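Local coordinates for Mgp-operon protein 3 (Mycoplasma pneumoniae, PDB 6RJ1), which is an extracellular, membrane-associated adhesion protein (P40/P90) that probably acts with the adhesin P1 to help the bacterium attach to sugars on host cells, at residues A[658-663]-A[688-693]; A[731-736]-A[775-780]; A[78-83]-A[136-141]; A[140-145]-A[156-161]. One frame throughout, in Å; residues are numbered along the deposited sequence.

Contact 1: residues A[658-663]-A[688-693]; sequences PLNSYG and SRTDQL
Asp691 meets the backbone of Asn660 through one carboxylate oxygen: Asn660 N donates to Asp691 OD1 at 2.8 Å with an N-H...O angle of 160°, arriving from above the carboxylate plane. Asp691 OD1 also lies 3.5 Å from Leu659 CD2, the two side chains crossing at about a right angle, and the methyl also touches Gln692 CG. A second bond joins the backbones, Gln692 N to Pro658 O at 3.1 Å. Pro658 O also accepts a hydrogen bond from a water at 2.8 Å, and the water accepts from Leu693 N, so a solvent molecule extends the backbone pairing by one residue. Asn660 lays its amide across Thr690, with ND2 3.5 Å from Thr690 CB; the polar ends of this amide are bound by Lys556 and Gln512. On the other flank, Gln692 OE1 rests against the ring of Pro658; the bend at chi2 (-90°) brings it there.

In the next shell, Ser688 OG accepts from Thr690 N in an ST turn and from Asp691 N at 2.8 Å, which holds the backbone that presents the carboxylate. Gln692 OE1 accepts from Asn777 N, and NE2 is bound by the carbonyl of Ala672. The buried contact joins the loop between strand 650-654 and helix 666-673 to the loop leading into strand 693-699, with Pro658 and Asn660 also packing on strand 549-563, which pairs with both flanking strands.

Contact 2: residues A[731-736]-A[775-780]; sequences HYLPVP and LLNFGT
Val735 and Asn777, the two residues with most surface buried here, face each other with their CA atoms 5.2 Å apart. Val735 splits its two methyls between successive carbonyls of the partner loop: CG2 lies 3.4 Å from Leu775 O, while CG1 lies 3.4 Å from Leu776 O and continues onto Asn777 CB. With CG1 anti to the carbonyl carbon (chi1 -85°), the two methyls reach neighbouring carbonyls.

Asn777 supplies the polar link. Asn777 ND2 donates to Leu733 O at 2.7 Å with an N-H...O angle of 160°; the oxygen lies within 1° of the amide plane, whereas the donor stands above the carbonyl plane of Leu733. Leu733 CG also touches Asn777 ND2, at 3.8 Å. At the other end of the amide, Asn777 OD1 accepts from Phe778 N at 2.9 Å and from the backbone N of Arg806, so both ends are engaged and the rotation of the group is probably fixed. The Leu733 side chain touches Phe834 and Tyr836 of strand 834-838.

Both segments are buried, and they meet beside two strand ends. In this arrangement a side-chain amide ties together the two ends of one long irregular connection, which leads from strand 723-732 of one sheet to strand 779-786 of another, within the strand-rich body of an MgpC-family adhesin, a family placed among the beta-propellers.

Contact 3: residues A[78-83]-A[136-141]; sequences NQNALS and LPYVKQ
Asn80 OD1 is gripped by two backbone N-H groups from opposite faces of its amide plane. Val139 N reaches Asn80 OD1 at 3.0 Å across the contact, and Leu82 N, 3.2 Å from the same Asn80 OD1, closes an Asx turn within 78-83. The other end of the amide donates: Asn80 ND2 reaches Pro137 O at 2.9 Å, and Pro137 O lies in the amide plane of Asn80. One side chain therefore reads both a donor and an acceptor of the 136-141 backbone, and CG lying anti to the backbone N (chi1 -163°) directs it there.

Two straight backbone bonds follow. Ala81 N donates to Val139 O at 2.8 Å (174° at the hydrogen) and Gln141 N to Gln79 O at 3.1 Å (173°); both lie nearly along the C=O axis. They flank Asn80 and Lys140, which form a single beta bridge as a non-hydrogen-bonded antiparallel pair.

The Tyr138 ring runs beside Asn80, its CD1 3.8 Å from Asn80 CB, and its hydroxyl makes a weak bond to Asn78 O, which sits at the ring edge, in plane. Beyond the turn the contact becomes apolar: Leu82 CD2 packs 3.8 Å from Pro137 CG and also touches Val139 CG1, while Leu136 approaches the CB of Leu82.

The bridge lies where strand 125-135 has ended and strand 82-84 begins. Strand 64-66 pairs antiparallel with strand 82-84, and its Phe66 and Val64 pack on the contact. Helix 157-163 packs on Val139 and Ala81, and Trp492 of strand 487-492 bonds to the carbonyl of Tyr138 and packs on Leu82 and Pro137.

Contact 4: residues A[140-145]-A[156-161]; sequences KQESQG and SLYKTL
The N-terminus of helix 157-163 is capped by Ser156, and Glu142 from the preceding loop reaches the cap and the first turn together. Ser156 OG accepts from Lys159 N at 3.1 Å (159° at the hydrogen), the N-cap bond, and makes a weak bond to Glu142 OE2 at 2.9 Å. Glu142 OE1 forms a salt bridge with Lys159 NZ at 2.8 Å, met on the syn side and 16° out of the carboxylate plane. The lysine chain crosses the glutamate at about a right angle, and a bend at chi4 (82°) brings the ammonium to the oxygen; Lys159 CE comes 3.8 Å from Gln144 O.

With a carboxylate at the N-terminal end of a helix beside a lysine, the negative charge is probably stabilised by both the ammonium and the helix end. This is a capped helix start tied by a glutamate to the loop that follows strand 125-135, and a gap in the ordered chain separates its two segments.

Tyr158 packs against the same loop. Glu142 CG lies 3.5 Å from Tyr158 CD2, the two side chains running antiparallel alongside each other. Glu142 N stands 4.1 Å above the plane of the Tyr158 ring, over its centre, while Gln141 CA covers the same face nearer the rim. Lys140 O lies 3.6 Å from Tyr158 CB. The phenol hydroxyl bonds to the carbonyl of Gln67, and Phe66 meets the ring obliquely.

How the contacts relate
The four contacts form two clusters. Contacts 3 and 4 come first along the chain; they share Lys140 and Gln141, their centres are 10 Å apart, and Ala81 and Val139 of contact 3 pack on Tyr158 of contact 4, so strand 82-84 and helix 157-163 flank one loop. Contacts 1 and 2 follow in series, also 10 Å apart between centres, and join through Gln692, whose backbone carbonyl and side-chain oxygen probably bond to Leu733 N and Asn777 N. The clusters do not touch: centres lie 28 to 35 Å apart, nearest atoms about 14 to 22 Å. Contacts 1 and 2 lie about 10 to 12 Å from the chain's centre, beside strands of two sheets; contacts 3 and 4 about 25 to 27 Å.

Contact 1: residues A[658-663]-A[688-693]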
loop_
_atom_site.group_PDB
_atom_site.type_symbol
_atom_site.label_atom_id
_atom_site.label_comp_id
_atom_site.label_asym_id
_atom_site.label_seq_id
_atom_site.Cartn_x
_atom_site.Cartn_y
_atom_site.Cartn_z
ATOM N N PRO A 658 -4.010 -2.918 4.141
ATOM C CA PRO A 658 -3.638 -2.111 5.314
ATOM C C PRO A 658 -4.111 -2.668 6.670
ATOM O O PRO A 658 -3.951 -1.989 7.696
ATOM C CB PRO A 658 -4.254 -0.732 5.006
ATOM C CG PRO A 658 -4.772 -0.811 3.617
ATOM C CD PRO A 658 -5.085 -2.243 3.389
ATOM N N LEU A 659 -4.666 -3.906 6.691
ATOM C CA LEU A 659 -5.136 -4.548 7.926
ATOM C C LEU A 659 -4.146 -5.508 8.560
ATOM O O LEU A 659 -3.551 -6.335 7.862
ATOM C CB LEU A 659 -6.476 -5.263 7.732
ATOM C CG LEU A 659 -7.702 -4.404 7.375
ATOM C CD1 LEU A 659 -8.957 -5.188 7.583
ATOM C CD2 LEU A 659 -7.758 -3.104 8.168
ATOM N N ASN A 660 -4.014 -5.430 9.899
ATOM C CA ASN A 660 -3.172 -6.331 10.697
ATOM C C ASN A 660 -3.940 -7.610 11.002
ATOM O O ASN A 660 -3.391 -8.698 10.857
ATOM C CB ASN A 660 -2.715 -5.670 12.009
ATOM C CG ASN A 660 -1.383 -4.979 11.921
ATOM O OD1 ASN A 660 -0.929 -4.566 10.845
ATOM N ND2 ASN A 660 -0.722 -4.836 13.058
ATOM N N SER A 661 -5.217 -7.474 11.412
ATOM C CA SER A 661 -6.088 -8.600 11.746
ATOM C C SER A 661 -7.208 -8.781 10.728
ATOM O O SER A 661 -7.820 -7.802 10.281
ATOM C CB SER A 661 -6.675 -8.436 13.144
ATOM O OG SER A 661 -7.532 -9.515 13.483
ATOM N N TYR A 662 -7.473 -10.051 10.383
ATOM C CA TYR A 662 -8.532 -10.470 9.473
ATOM C C TYR A 662 -9.592 -11.246 10.240
ATOM O O TYR A 662 -10.421 -11.923 9.625
ATOM C CB TYR A 662 -7.953 -11.343 8.363
ATOM C CG TYR A 662 -7.262 -10.580 7.255
ATOM C CD1 TYR A 662 -7.955 -9.642 6.490
ATOM C CD2 TYR A 662 -5.950 -10.870 6.897
ATOM C CE1 TYR A 662 -7.346 -8.987 5.419
ATOM C CE2 TYR A 662 -5.337 -10.234 5.819
ATOM C CZ TYR A 662 -6.040 -9.294 5.083
ATOM O OH TYR A 662 -5.435 -8.659 4.032
ATOM N N GLY A 663 -9.544 -11.158 11.574
ATOM C CA GLY A 663 -10.462 -11.839 12.478
ATOM C C GLY A 663 -11.895 -11.451 12.204
ATOM O O GLY A 663 -12.249 -10.276 12.309
ATOM N N SER A 688 -7.284 3.858 15.335
ATOM C CA SER A 688 -6.543 2.614 15.370
ATOM C C SER A 688 -5.083 3.044 15.165
ATOM O O SER A 688 -4.815 4.072 14.524
ATOM C CB SER A 688 -6.986 1.681 14.246
ATOM O OG SER A 688 -6.039 0.654 13.995
ATOM N N ARG A 689 -4.149 2.292 15.733
ATOM C CA ARG A 689 -2.749 2.627 15.586
ATOM C C ARG A 689 -2.013 1.562 14.759
ATOM O O ARG A 689 -0.789 1.614 14.652
ATOM C CB ARG A 689 -2.118 2.834 16.971
ATOM C CG ARG A 689 -2.206 4.257 17.536
ATOM C CD ARG A 689 -3.598 4.694 17.981
ATOM N NE ARG A 689 -4.175 3.795 18.983
ATOM C CZ ARG A 689 -4.045 3.949 20.296
ATOM N NH1 ARG A 689 -4.598 3.078 21.130
ATOM N NH2 ARG A 689 -3.361 4.974 20.786
ATOM N N THR A 690 -2.767 0.607 14.152
ATOM C CA THR A 690 -2.215 -0.489 13.340
ATOM C C THR A 690 -3.011 -0.788 12.067
ATOM O O THR A 690 -2.469 -1.387 11.139
ATOM C CB THR A 690 -2.038 -1.785 14.169
ATOM O OG1 THR A 690 -3.257 -2.131 14.838
ATOM C CG2 THR A 690 -0.862 -1.726 15.136
ATOM N N ASP A 691 -4.291 -0.407 12.028
ATOM C CA ASP A 691 -5.149 -0.688 10.879
ATOM C C ASP A 691 -5.505 0.555 10.080
ATOM O O ASP A 691 -5.774 1.602 10.667
ATOM C CB ASP A 691 -6.405 -1.459 11.316
ATOM C CG ASP A 691 -6.083 -2.829 11.903
ATOM O OD1 ASP A 691 -5.931 -3.790 11.118
ATOM O OD2 ASP A 691 -5.972 -2.937 13.145
ATOM N N GLN A 692 -5.494 0.432 8.726
ATOM C CA GLN A 692 -5.819 1.479 7.741
ATOM C C GLN A 692 -4.935 2.715 7.955
ATOM O O GLN A 692 -5.416 3.854 7.953
ATOM C CB GLN A 692 -7.325 1.834 7.756
ATOM C CG GLN A 692 -8.276 0.647 7.746
ATOM C CD GLN A 692 -8.684 0.181 6.377
ATOM O OE1 GLN A 692 -7.875 0.002 5.474
ATOM N NE2 GLN A 692 -9.970 -0.056 6.200
ATOM N N LEU A 693 -3.630 2.475 8.143
ATOM C CA LEU A 693 -2.654 3.520 8.413
ATOM C C LEU A 693 -1.948 4.064 7.179
ATOM O O LEU A 693 -1.192 3.342 6.515
ATOM C CB LEU A 693 -1.630 3.030 9.447
ATOM C CG LEU A 693 -1.636 3.685 10.827
ATOM C CD1 LEU A 693 -2.997 3.571 11.520
ATOM C CD2 LEU A 693 -0.561 3.072 11.692
HETATM O O HOH W 1 -2.120 0.128 7.927
#

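Contact 2: residues A[731-736]-A[775-780]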
loop_
_atom_site.group_PDB
_atom_site.type_symbol
_atom_site.label_atom_id
_atom_site.label_comp_id
_atom_site.label_asym_id
_atom_site.label_seq_id
_atom_site.Cartn_x
_atom_site.Cartn_y
_atom_site.Cartn_z
ATOM N N HIS A 731 -1.156 8.352 9.753
ATOM C CA HIS A 731 -2.507 8.780 10.041
ATOM C C HIS A 731 -3.495 7.664 9.777
ATOM O O HIS A 731 -3.395 6.950 8.779
ATOM C CB HIS A 731 -2.864 10.017 9.204
ATOM C CG HIS A 731 -3.850 10.912 9.877
ATOM N ND1 HIS A 731 -3.457 12.105 10.461
ATOM C CD2 HIS A 731 -5.181 10.744 10.074
ATOM C CE1 HIS A 731 -4.557 12.623 10.986
ATOM N NE2 HIS A 731 -5.620 11.844 10.770
ATOM N N TYR A 732 -4.469 7.542 10.668
ATOM C CA TYR A 732 -5.537 6.568 10.558
ATOM C C TYR A 732 -6.511 7.055 9.494
ATOM O O TYR A 732 -7.076 8.149 9.599
ATOM C CB TYR A 732 -6.200 6.374 11.930
ATOM C CG TYR A 732 -7.460 5.540 11.946
ATOM C CD1 TYR A 732 -7.447 4.209 11.530
ATOM C CD2 TYR A 732 -8.646 6.050 12.464
ATOM C CE1 TYR A 732 -8.601 3.424 11.587
ATOM C CE2 TYR A 732 -9.797 5.275 12.535
ATOM C CZ TYR A 732 -9.770 3.963 12.103
ATOM O OH TYR A 732 -10.919 3.226 12.203
ATOM N N LEU A 733 -6.643 6.259 8.435
ATOM C CA LEU A 733 -7.489 6.579 7.296
ATOM C C LEU A 733 -8.363 5.362 6.922
ATOM O O LEU A 733 -8.005 4.594 6.030
ATOM C CB LEU A 733 -6.582 7.043 6.132
ATOM C CG LEU A 733 -7.221 7.717 4.934
ATOM C CD1 LEU A 733 -8.039 8.924 5.342
ATOM C CD2 LEU A 733 -6.155 8.130 3.940
ATOM N N PRO A 734 -9.498 5.161 7.628
ATOM C CA PRO A 734 -10.353 4.004 7.327
ATOM C C PRO A 734 -11.191 4.179 6.066
ATOM O O PRO A 734 -11.330 5.305 5.602
ATOM C CB PRO A 734 -11.248 3.922 8.567
ATOM C CG PRO A 734 -11.370 5.318 9.019
ATOM C CD PRO A 734 -10.052 5.960 8.743
ATOM N N VAL A 735 -11.788 3.085 5.533
ATOM C CA VAL A 735 -12.708 3.177 4.386
ATOM C C VAL A 735 -14.010 3.845 4.849
ATOM O O VAL A 735 -14.383 3.677 6.018
ATOM C CB VAL A 735 -13.047 1.830 3.694
ATOM C CG1 VAL A 735 -12.011 1.462 2.655
ATOM C CG2 VAL A 735 -13.291 0.696 4.682
ATOM N N PRO A 736 -14.755 4.555 3.973
ATOM C CA PRO A 736 -16.038 5.110 4.413
ATOM C C PRO A 736 -16.968 3.975 4.834
ATOM O O PRO A 736 -17.081 2.976 4.126
ATOM C CB PRO A 736 -16.560 5.820 3.161
ATOM C CG PRO A 736 -15.381 6.038 2.324
ATOM C CD PRO A 736 -14.517 4.855 2.549
ATOM N N LEU A 775 -14.017 -3.060 2.793
ATOM C CA LEU A 775 -13.245 -3.266 4.004
ATOM C C LEU A 775 -11.857 -2.650 3.961
ATOM O O LEU A 775 -11.392 -2.129 4.980
ATOM C CB LEU A 775 -13.113 -4.794 4.190
ATOM C CG LEU A 775 -13.189 -5.470 5.576
ATOM C CD1 LEU A 775 -11.971 -6.316 5.824
ATOM C CD2 LEU A 775 -13.447 -4.510 6.713
ATOM N N LEU A 776 -11.172 -2.764 2.813
ATOM C CA LEU A 776 -9.787 -2.330 2.669
ATOM C C LEU A 776 -9.637 -1.011 1.972
ATOM O O LEU A 776 -10.242 -0.794 0.918
ATOM C CB LEU A 776 -8.942 -3.408 1.956
ATOM C CG LEU A 776 -9.167 -4.856 2.383
ATOM C CD1 LEU A 776 -8.566 -5.807 1.395
ATOM C CD2 LEU A 776 -8.654 -5.121 3.792
ATOM N N ASN A 777 -8.819 -0.126 2.554
ATOM C CA ASN A 777 -8.547 1.166 1.951
ATOM C C ASN A 777 -7.441 1.052 0.907
ATOM O O ASN A 777 -6.634 0.127 0.947
ATOM C CB ASN A 777 -8.265 2.247 2.992
ATOM C CG ASN A 777 -8.692 3.624 2.538
ATOM O OD1 ASN A 777 -9.036 3.862 1.379
ATOM N ND2 ASN A 777 -8.679 4.574 3.440
ATOM N N PHE A 778 -7.447 1.964 -0.056
ATOM C CA PHE A 778 -6.495 1.983 -1.157
ATOM C C PHE A 778 -6.139 3.433 -1.463
ATOM O O PHE A 778 -6.995 4.300 -1.390
ATOM C CB PHE A 778 -7.130 1.263 -2.362
ATOM C CG PHE A 778 -6.525 1.508 -3.720
ATOM C CD1 PHE A 778 -5.439 0.763 -4.159
ATOM C CD2 PHE A 778 -7.084 2.429 -4.590
ATOM C CE1 PHE A 778 -4.903 0.963 -5.429
ATOM C CE2 PHE A 778 -6.542 2.628 -5.859
ATOM C CZ PHE A 778 -5.455 1.892 -6.269
ATOM N N GLY A 779 -4.878 3.674 -1.778
ATOM C CA GLY A 779 -4.370 5.002 -2.091
ATOM C C GLY A 779 -3.596 5.009 -3.385
ATOM O O GLY A 779 -2.781 4.120 -3.619
ATOM N N THR A 780 -3.850 6.011 -4.233
ATOM C CA THR A 780 -3.233 6.127 -5.552
ATOM C C THR A 780 -3.040 7.585 -5.987
ATOM O O THR A 780 -3.739 8.482 -5.508
ATOM C CB THR A 780 -4.081 5.320 -6.589
ATOM O OG1 THR A 780 -3.385 5.208 -7.829
ATOM C CG2 THR A 780 -5.466 5.925 -6.832
#

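Contact 3: residues A[78-83]-A[136-141]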
loop_
_atom_site.group_PDB
_atom_site.type_symbol
_atom_site.label_atom_id
_atom_site.label_comp_id
_atom_site.label_asym_id
_atom_site.label_seq_id
_atom_site.Cartn_x
_atom_site.Cartn_y
_atom_site.Cartn_z
ATOM N N ASN A 78 29.795 -14.240 2.202
ATOM C CA ASN A 78 29.402 -12.902 1.738
ATOM C C ASN A 78 28.547 -12.931 0.448
ATOM O O ASN A 78 28.510 -11.947 -0.307
ATOM C CB ASN A 78 30.626 -11.982 1.603
ATOM C CG ASN A 78 30.748 -10.981 2.731
ATOM O OD1 ASN A 78 31.562 -11.139 3.646
ATOM N ND2 ASN A 78 29.940 -9.924 2.693
ATOM N N GLN A 79 27.827 -14.048 0.226
ATOM C CA GLN A 79 26.957 -14.217 -0.933
ATOM C C GLN A 79 25.498 -13.893 -0.589
ATOM O O GLN A 79 24.997 -14.298 0.467
ATOM C CB GLN A 79 27.100 -15.633 -1.516
ATOM C CG GLN A 79 27.047 -15.678 -3.042
ATOM C CD GLN A 79 28.368 -15.409 -3.736
ATOM O OE1 GLN A 79 29.202 -14.605 -3.297
ATOM N NE2 GLN A 79 28.578 -16.070 -4.864
ATOM N N ASN A 80 24.828 -13.150 -1.482
ATOM C CA ASN A 80 23.431 -12.753 -1.322
ATOM C C ASN A 80 22.519 -13.969 -1.504
ATOM O O ASN A 80 22.680 -14.717 -2.471
ATOM C CB ASN A 80 23.066 -11.636 -2.315
ATOM C CG ASN A 80 21.799 -10.859 -2.009
ATOM O OD1 ASN A 80 20.984 -11.208 -1.146
ATOM N ND2 ASN A 80 21.599 -9.774 -2.731
ATOM N N ALA A 81 21.581 -14.170 -0.556
ATOM C CA ALA A 81 20.613 -15.270 -0.565
ATOM C C ALA A 81 19.615 -15.074 -1.692
ATOM O O ALA A 81 19.046 -16.039 -2.203
ATOM C CB ALA A 81 19.889 -15.331 0.765
ATOM N N LEU A 82 19.431 -13.804 -2.081
ATOM C CA LEU A 82 18.579 -13.320 -3.159
ATOM C C LEU A 82 19.412 -13.225 -4.439
ATOM O O LEU A 82 20.507 -12.657 -4.429
ATOM C CB LEU A 82 18.026 -11.937 -2.762
ATOM C CG LEU A 82 16.526 -11.799 -2.479
ATOM C CD1 LEU A 82 15.968 -12.990 -1.732
ATOM C CD2 LEU A 82 16.237 -10.534 -1.708
ATOM N N SER A 83 18.912 -13.827 -5.526
ATOM C CA SER A 83 19.564 -13.807 -6.839
ATOM C C SER A 83 18.556 -14.023 -7.955
ATOM O O SER A 83 17.450 -14.513 -7.707
ATOM C CB SER A 83 20.663 -14.860 -6.925
ATOM O OG SER A 83 20.125 -16.162 -6.771
ATOM N N LEU A 136 18.632 -6.733 -6.910
ATOM C CA LEU A 136 17.945 -7.297 -5.758
ATOM C C LEU A 136 18.545 -6.717 -4.451
ATOM O O LEU A 136 19.760 -6.475 -4.407
ATOM C CB LEU A 136 18.188 -8.821 -5.750
ATOM C CG LEU A 136 17.100 -9.807 -6.217
ATOM C CD1 LEU A 136 15.710 -9.241 -6.203
ATOM C CD2 LEU A 136 17.473 -10.474 -7.494
ATOM N N PRO A 137 17.749 -6.533 -3.360
ATOM C CA PRO A 137 18.347 -6.050 -2.100
ATOM C C PRO A 137 19.335 -7.076 -1.536
ATOM O O PRO A 137 19.306 -8.238 -1.959
ATOM C CB PRO A 137 17.139 -5.857 -1.186
ATOM C CG PRO A 137 16.111 -6.771 -1.722
ATOM C CD PRO A 137 16.304 -6.795 -3.202
ATOM N N TYR A 138 20.226 -6.658 -0.617
ATOM C CA TYR A 138 21.187 -7.598 -0.060
ATOM C C TYR A 138 20.714 -8.253 1.244
ATOM O O TYR A 138 20.223 -7.580 2.150
ATOM C CB TYR A 138 22.578 -6.964 0.098
ATOM C CG TYR A 138 23.638 -7.931 0.586
ATOM C CD1 TYR A 138 24.378 -8.699 -0.310
ATOM C CD2 TYR A 138 23.902 -8.081 1.943
ATOM C CE1 TYR A 138 25.348 -9.599 0.136
ATOM C CE2 TYR A 138 24.841 -9.004 2.400
ATOM C CZ TYR A 138 25.575 -9.747 1.494
ATOM O OH TYR A 138 26.520 -10.627 1.957
ATOM N N VAL A 139 20.901 -9.578 1.326
ATOM C CA VAL A 139 20.621 -10.410 2.495
ATOM C C VAL A 139 21.627 -11.566 2.498
ATOM O O VAL A 139 21.657 -12.369 1.565
ATOM C CB VAL A 139 19.133 -10.818 2.684
ATOM C CG1 VAL A 139 18.596 -11.647 1.519
ATOM C CG2 VAL A 139 18.922 -11.528 4.014
ATOM N N LYS A 140 22.514 -11.579 3.502
ATOM C CA LYS A 140 23.611 -12.540 3.599
ATOM C C LYS A 140 23.136 -13.937 3.985
ATOM O O LYS A 140 22.430 -14.094 4.982
ATOM C CB LYS A 140 24.713 -11.997 4.541
ATOM C CG LYS A 140 25.839 -12.963 4.920
ATOM C CD LYS A 140 25.869 -13.169 6.445
ATOM C CE LYS A 140 26.977 -14.069 6.937
ATOM N NZ LYS A 140 28.295 -13.377 6.949
ATOM N N GLN A 141 23.530 -14.947 3.174
ATOM C CA GLN A 141 23.239 -16.364 3.409
ATOM C C GLN A 141 24.045 -16.746 4.637
ATOM O O GLN A 141 25.261 -16.545 4.656
ATOM C CB GLN A 141 23.634 -17.211 2.196
ATOM C CG GLN A 141 22.514 -18.126 1.747
ATOM C CD GLN A 141 22.922 -19.025 0.617
ATOM O OE1 GLN A 141 23.025 -20.243 0.785
ATOM N NE2 GLN A 141 23.139 -18.454 -0.567
#

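Contact 4: residues A[140-145]-A[156-161]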
loop_
_atom_site.group_PDB
_atom_site.type_symbol
_atom_site.label_atom_id
_atom_site.label_comp_id
_atom_site.label_asym_id
_atom_site.label_seq_id
_atom_site.Cartn_x
_atom_site.Cartn_y
_atom_site.Cartn_z
ATOM N N LYS A 140 22.514 -11.579 3.502
ATOM C CA LYS A 140 23.611 -12.540 3.599
ATOM C C LYS A 140 23.136 -13.937 3.985
ATOM O O LYS A 140 22.430 -14.094 4.982
ATOM C CB LYS A 140 24.713 -11.997 4.541
ATOM C CG LYS A 140 25.839 -12.963 4.920
ATOM C CD LYS A 140 25.869 -13.169 6.445
ATOM C CE LYS A 140 26.977 -14.069 6.937
ATOM N NZ LYS A 140 28.295 -13.377 6.949
ATOM N N GLN A 141 23.530 -14.947 3.174
ATOM C CA GLN A 141 23.239 -16.364 3.409
ATOM C C GLN A 141 24.045 -16.746 4.637
ATOM O O GLN A 141 25.261 -16.545 4.656
ATOM C CB GLN A 141 23.634 -17.211 2.196
ATOM C CG GLN A 141 22.514 -18.126 1.747
ATOM C CD GLN A 141 22.922 -19.025 0.617
ATOM O OE1 GLN A 141 23.025 -20.243 0.785
ATOM N NE2 GLN A 141 23.139 -18.454 -0.567
ATOM N N GLU A 142 23.368 -17.207 5.692
ATOM C CA GLU A 142 23.998 -17.439 6.981
ATOM C C GLU A 142 24.914 -18.679 7.033
ATOM O O GLU A 142 26.004 -18.600 6.474
ATOM C CB GLU A 142 22.954 -17.423 8.099
ATOM C CG GLU A 142 22.342 -16.037 8.209
ATOM C CD GLU A 142 21.878 -15.600 9.578
ATOM O OE1 GLU A 142 21.141 -16.369 10.235
ATOM O OE2 GLU A 142 22.229 -14.468 9.981
ATOM N N SER A 143 24.499 -19.778 7.719
ATOM C CA SER A 143 25.184 -21.060 8.014
ATOM C C SER A 143 25.028 -21.298 9.522
ATOM O O SER A 143 25.243 -22.413 10.002
ATOM C CB SER A 143 26.675 -21.026 7.670
ATOM O OG SER A 143 26.927 -21.145 6.279
ATOM N N GLN A 144 24.640 -20.222 10.254
ATOM C CA GLN A 144 24.432 -20.149 11.706
ATOM C C GLN A 144 23.080 -20.766 12.125
ATOM O O GLN A 144 22.190 -20.067 12.623
ATOM C CB GLN A 144 24.566 -18.684 12.189
ATOM C CG GLN A 144 25.952 -18.072 11.976
ATOM C CD GLN A 144 25.891 -16.700 11.345
ATOM O OE1 GLN A 144 25.628 -16.542 10.145
ATOM N NE2 GLN A 144 26.157 -15.675 12.140
ATOM N N GLY A 145 22.959 -22.077 11.914
ATOM C CA GLY A 145 21.769 -22.860 12.236
ATOM C C GLY A 145 21.846 -24.290 11.740
ATOM O O GLY A 145 22.916 -24.907 11.748
ATOM N N SER A 156 18.889 -11.045 12.616
ATOM C CA SER A 156 19.044 -11.627 11.286
ATOM C C SER A 156 17.810 -11.503 10.400
ATOM O O SER A 156 16.799 -12.174 10.639
ATOM C CB SER A 156 19.478 -13.086 11.394
ATOM O OG SER A 156 19.466 -13.739 10.135
ATOM N N LEU A 157 17.924 -10.692 9.338
ATOM C CA LEU A 157 16.881 -10.526 8.334
ATOM C C LEU A 157 16.712 -11.844 7.568
ATOM O O LEU A 157 15.586 -12.227 7.253
ATOM C CB LEU A 157 17.233 -9.367 7.392
ATOM C CG LEU A 157 16.323 -9.088 6.179
ATOM C CD1 LEU A 157 14.857 -8.865 6.578
ATOM C CD2 LEU A 157 16.818 -7.893 5.427
ATOM N N TYR A 158 17.824 -12.561 7.330
ATOM C CA TYR A 158 17.827 -13.863 6.667
ATOM C C TYR A 158 16.888 -14.858 7.377
ATOM O O TYR A 158 16.094 -15.534 6.715
ATOM C CB TYR A 158 19.254 -14.430 6.556
ATOM C CG TYR A 158 19.282 -15.768 5.853
ATOM C CD1 TYR A 158 19.170 -15.850 4.469
ATOM C CD2 TYR A 158 19.345 -16.955 6.573
ATOM C CE1 TYR A 158 19.144 -17.081 3.817
ATOM C CE2 TYR A 158 19.327 -18.191 5.932
ATOM C CZ TYR A 158 19.205 -18.247 4.555
ATOM O OH TYR A 158 19.156 -19.449 3.908
ATOM N N LYS A 159 16.969 -14.920 8.719
ATOM C CA LYS A 159 16.141 -15.803 9.536
ATOM C C LYS A 159 14.657 -15.489 9.377
ATOM O O LYS A 159 13.857 -16.419 9.272
ATOM C CB LYS A 159 16.578 -15.770 11.009
ATOM C CG LYS A 159 17.865 -16.535 11.266
ATOM C CD LYS A 159 18.106 -16.766 12.745
ATOM C CE LYS A 159 19.423 -17.461 13.007
ATOM N NZ LYS A 159 20.564 -16.505 12.997
ATOM N N THR A 160 14.303 -14.184 9.298
ATOM C CA THR A 160 12.925 -13.707 9.102
ATOM C C THR A 160 12.400 -14.158 7.744
ATOM O O THR A 160 11.270 -14.639 7.662
ATOM C CB THR A 160 12.848 -12.164 9.192
ATOM O OG1 THR A 160 13.485 -11.706 10.381
ATOM C CG2 THR A 160 11.403 -11.631 9.126
ATOM N N LEU A 161 13.218 -13.986 6.684
ATOM C CA LEU A 161 12.856 -14.318 5.313
ATOM C C LEU A 161 12.642 -15.806 5.086
ATOM O O LEU A 161 11.811 -16.185 4.258
ATOM C CB LEU A 161 13.870 -13.734 4.327
ATOM C CG LEU A 161 13.984 -12.200 4.313
ATOM C CD1 LEU A 161 15.191 -11.753 3.528
ATOM C CD2 LEU A 161 12.701 -11.529 3.800
#